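Local atomic coordinates of sugar isomerase (Sinorhizobium meliloti, PDB entry 3QC0), a protein that binds a zinc ion in a xylose isomerase-like TIM barrel and probably acts as a sugar isomerase. Residues D40-A44 / I45-E49; D90-E94 / L95-C99. All coordinates share one frame; numbering follows the deposited sequence.

Interaction 1 of 2, residues D40-A44 / I45-E49; sequences DQVAA and IGLGE
With chi1 of 170°, Val42 sends CG1 anti to its backbone N, and Leu47, whose CG is likewise anti to N (chi1 -178°), swings CD1 back to meet it: the methyls CG1 of Val42 and CD1 of Leu47 lie 3.6 Å apart. The two side chains cross at a slant, and the same CG1 of Val42 also sits 3.8 Å from CA of Leu47, so the valine branch rests against the start of the new helix and not merely on the leucine end. This is a helix-to-helix junction in the outer layer of a TIM barrel, where the short helix 39-45 gives way to helix 47-57 with a single residue, Gly46, between them. Gly46 leaves helical geometry with a phi of 107° and serves at once as the exit from one helix and the N-cap position of the next. Glycine adopts such a phi readily because it has no CB to meet the carbonyl oxygen of Ile45.

Two backbone bonds cross the turn, unequal in strength. Gly46 N donates to Val42 O at 2.7 Å, while the preceding bond from Ile45 N to Gln41 O is weak at 3.4 Å. Beyond the corner, Ala50 of helix 47-57 receives both Val42 and Ile45, and Phe20 and Ala21 of helix 20-29 cover Ile45 as well. One turn before Ile45, OE1 of Gln41 accepts a bond from the backbone N of Trp38. Of Ile45, the CG2 branch turns back to the last turn, while CG1 and CD1 lead away: CG2, lodged between its own N and carbonyl carbon, lies 3.4 Å from Val42 O, the oxygen that Gly46 N grips.

Interaction 2 of 2, residues D90-E94 / L95-C99; sequences DEAAE and LGADC
The methyl groups of Ala92 and Ala97 touch at their sides, CB to CB at 3.9 Å, where the chain leaving helix 75-94 doubles back past its last turn. The Ala97 methyl also lies 3.6 Å from Ala92 O, so it sits beside the same oxygen that its backbone N binds. Leu95 takes a different course: its CG stands anti to the carbonyl carbon, on the side of the backbone N (chi1 -56°), which lays the branch point over the end of the helix, with CG 3.4 Å from Glu91 O.

That ending is a Schellman motif. Ala97 N donates to Ala92 O at 2.9 Å, and inside this loop Gly96 N reaches Ala93 O at 3.1 Å, coming from well above the carbonyl plane; Gly96, with phi at 64°, makes the reversal. One step earlier, Leu95 N keeps an ordinary helical bond to Glu91 O. The turn thereby directs the chain into strand 100-103 of the barrel, and Leu61 of the adjacent strand 60-68 packs against both Leu95 and Ala97. The acidic side chains find partners elsewhere: Glu91 forms a salt bridge with Arg39, and Glu94, which was modelled in two conformers, reaches Arg55 with its carboxylate in one of them.

Interaction 1 comes first along the chain, at the joint between helices 39-45 and 47-57; strand 60-68 and helix 75-94 follow before interaction 2 ends that helix and leads into strand 100-103. Their centres are 13 Å apart, on the same side of the chain's centre, and they touch: Leu47 CD1 lies 3.8 Å from Leu95 CG, Leu47 CG is equally close to Glu94 CG, and Val42 CG2 approaches Leu95 CD1 at 3.9 Å. Two helix ends on neighbouring parts of the barrel's outer layer share one apolar patch. The side chain of Gln41 is about 13 Å and that of Ala97 about 14 Å from the zinc ion, so this is scaffold packing outside the metal site.

Interaction 1 of 2, residues D40-A44 / I45-E49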
loop_
_atom_site.group_PDB
_atom_site.type_symbol
_atom_site.label_atom_id
_atom_site.label_comp_id
_atom_site.label_asym_id
_atom_site.label_seq_id
_atom_site.Cartn_x
_atom_site.Cartn_y
_atom_site.Cartn_z
ATOM N N ASP A 40 6.544 23.265 10.712
ATOM C CA ASP A 40 7.560 24.115 10.053
ATOM C C ASP A 40 6.960 25.443 9.681
ATOM O O ASP A 40 7.641 26.466 9.811
ATOM C CB ASP A 40 8.259 23.437 8.860
ATOM C CG ASP A 40 7.313 22.961 7.765
ATOM O OD1 ASP A 40 6.097 22.846 7.951
ATOM O OD2 ASP A 40 7.843 22.659 6.669
ATOM N N GLN A 41 5.700 25.439 9.255
ATOM C CA GLN A 41 4.997 26.680 8.903
ATOM C C GLN A 41 4.777 27.544 10.132
ATOM O O GLN A 41 4.911 28.795 10.077
ATOM C CB GLN A 41 3.655 26.378 8.260
ATOM C CG GLN A 41 3.776 25.589 6.937
ATOM C CD GLN A 41 2.433 25.177 6.381
ATOM O OE1 GLN A 41 1.586 24.655 7.111
ATOM N NE2 GLN A 41 2.229 25.390 5.053
ATOM N N VAL A 42 4.388 26.910 11.240
ATOM C CA VAL A 42 4.223 27.612 12.511
ATOM C C VAL A 42 5.552 28.186 12.989
ATOM O O VAL A 42 5.598 29.387 13.435
ATOM C CB VAL A 42 3.575 26.663 13.577
ATOM C CG1 VAL A 42 3.603 27.275 15.025
ATOM C CG2 VAL A 42 2.140 26.259 13.113
ATOM N N ALA A 43 6.635 27.418 12.855
ATOM C CA ALA A 43 7.949 27.852 13.306
ATOM C C ALA A 43 8.417 29.028 12.473
ATOM O O ALA A 43 9.065 29.958 13.006
ATOM C CB ALA A 43 8.987 26.771 13.207
ATOM N N ALA A 44 8.122 29.010 11.178
ATOM C CA ALA A 44 8.612 30.107 10.282
ATOM C C ALA A 44 8.008 31.472 10.620
ATOM O O ALA A 44 8.708 32.507 10.444
ATOM C CB ALA A 44 8.348 29.782 8.838
ATOM N N ILE A 45 6.738 31.497 11.050
ATOM C CA ILE A 45 6.031 32.722 11.495
ATOM C C ILE A 45 6.259 33.018 12.986
ATOM O O ILE A 45 6.319 34.194 13.404
ATOM C CB ILE A 45 4.497 32.698 11.153
ATOM C CG1 ILE A 45 3.892 34.110 11.244
ATOM C CG2 ILE A 45 3.676 31.777 12.045
ATOM C CD1 ILE A 45 2.458 34.179 10.805
ATOM N N GLY A 46 6.405 31.953 13.771
ATOM C CA GLY A 46 6.552 31.996 15.201
ATOM C C GLY A 46 5.292 31.522 15.893
ATOM O O GLY A 46 4.196 31.929 15.556
ATOM N N LEU A 47 5.446 30.615 16.855
ATOM C CA LEU A 47 4.296 30.055 17.550
ATOM C C LEU A 47 3.396 31.095 18.174
ATOM O O LEU A 47 2.178 30.969 18.122
ATOM C CB LEU A 47 4.754 29.058 18.629
ATOM C CG LEU A 47 3.677 28.335 19.445
ATOM C CD1 LEU A 47 2.780 27.473 18.529
ATOM C CD2 LEU A 47 4.313 27.462 20.536
ATOM N N GLY A 48 3.976 32.159 18.750
ATOM C CA GLY A 48 3.150 33.170 19.388
ATOM C C GLY A 48 2.279 33.927 18.408
ATOM O O GLY A 48 1.092 34.149 18.653
ATOM N N GLU A 49 2.857 34.306 17.275
ATOM C CA GLU A 49 2.100 34.991 16.239
ATOM C C GLU A 49 1.065 34.053 15.634
ATOM O O GLU A 49 -0.073 34.446 15.390
ATOM C CB GLU A 49 3.041 35.551 15.160
ATOM C CG GLU A 49 2.369 36.276 14.026
ATOM C CD GLU A 49 1.549 37.510 14.433
ATOM O OE1 GLU A 49 1.667 37.992 15.579
ATOM O OE2 GLU A 49 0.750 37.966 13.596
#

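Interaction 2 of 2, residues D90-E94 / L95-C99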
loop_
_atom_site.group_PDB
_atom_site.type_symbol
_atom_site.label_atom_id
_atom_site.label_comp_id
_atom_site.label_asym_id
_atom_site.label_seq_id
_atom_site.Cartn_x
_atom_site.Cartn_y
_atom_site.Cartn_z
ATOM N N ASP A 90 2.975 20.618 23.028
ATOM C CA ASP A 90 2.942 21.986 23.562
ATOM C C ASP A 90 2.473 22.990 22.480
ATOM O O ASP A 90 1.712 23.927 22.747
ATOM C CB ASP A 90 4.300 22.388 24.119
ATOM C CG ASP A 90 4.713 21.594 25.331
ATOM O OD1 ASP A 90 3.908 20.798 25.912
ATOM O OD2 ASP A 90 5.885 21.767 25.727
ATOM N N GLU A 91 2.977 22.816 21.263
ATOM C CA GLU A 91 2.587 23.615 20.118
ATOM C C GLU A 91 1.091 23.461 19.831
ATOM O O GLU A 91 0.370 24.452 19.665
ATOM C CB GLU A 91 3.437 23.256 18.898
ATOM C CG GLU A 91 4.928 23.504 19.068
ATOM C CD GLU A 91 5.805 22.774 18.069
ATOM O OE1 GLU A 91 5.291 22.437 16.987
ATOM O OE2 GLU A 91 7.008 22.529 18.399
ATOM N N ALA A 92 0.612 22.220 19.775
ATOM C CA ALA A 92 -0.784 21.962 19.539
ATOM C C ALA A 92 -1.662 22.621 20.585
ATOM O O ALA A 92 -2.722 23.158 20.261
ATOM C CB ALA A 92 -1.082 20.409 19.467
ATOM N N ALA A 93 -1.242 22.520 21.835
ATOM C CA ALA A 93 -2.004 23.116 22.961
ATOM C C ALA A 93 -2.080 24.627 22.803
ATOM O O ALA A 93 -3.160 25.191 22.937
ATOM C CB ALA A 93 -1.361 22.734 24.269
ATOM N N GLU A 94 -0.964 25.257 22.466
ATOM C CA GLU A 94 -0.928 26.723 22.279
ATOM C C GLU A 94 -1.890 27.167 21.186
ATOM O O GLU A 94 -2.553 28.216 21.282
ATOM C CB GLU A 94 0.477 27.184 21.926
ATOM C CG GLU A 94 0.589 28.680 21.573
ATOM C CD GLU A 94 0.151 29.598 22.724
ATOM O OE1 GLU A 94 0.399 29.261 23.892
ATOM O OE2 GLU A 94 -0.444 30.650 22.439
ATOM N N LEU A 95 -1.969 26.381 20.109
ATOM C CA LEU A 95 -2.812 26.703 18.978
ATOM C C LEU A 95 -4.270 26.220 19.109
ATOM O O LEU A 95 -5.077 26.426 18.201
ATOM C CB LEU A 95 -2.182 26.174 17.696
ATOM C CG LEU A 95 -0.762 26.650 17.392
ATOM C CD1 LEU A 95 -0.195 25.899 16.169
ATOM C CD2 LEU A 95 -0.750 28.192 17.199
ATOM N N GLY A 96 -4.599 25.538 20.207
ATOM C CA GLY A 96 -5.922 24.970 20.405
ATOM C C GLY A 96 -6.302 23.885 19.412
ATOM O O GLY A 96 -7.474 23.705 19.116
ATOM N N ALA A 97 -5.298 23.170 18.918
ATOM C CA ALA A 97 -5.559 22.121 17.919
ATOM C C ALA A 97 -6.476 20.991 18.443
ATOM O O ALA A 97 -6.340 20.527 19.579
ATOM C CB ALA A 97 -4.243 21.515 17.394
ATOM N N ASP A 98 -7.391 20.536 17.590
ATOM C CA ASP A 98 -8.295 19.461 17.957
ATOM C C ASP A 98 -7.559 18.123 18.159
ATOM O O ASP A 98 -8.047 17.242 18.864
ATOM C CB ASP A 98 -9.362 19.279 16.883
ATOM C CG ASP A 98 -10.379 20.416 16.864
ATOM O OD1 ASP A 98 -10.350 21.269 17.778
ATOM O OD2 ASP A 98 -11.226 20.437 15.945
ATOM N N CYS A 99 -6.412 17.967 17.499
ATOM C CA CYS A 99 -5.549 16.833 17.751
ATOM C C CYS A 99 -4.157 17.143 17.245
ATOM O O CYS A 99 -3.961 18.097 16.445
ATOM C CB CYS A 99 -6.058 15.522 17.059
ATOM S SG CYS A 99 -6.053 15.573 15.262
#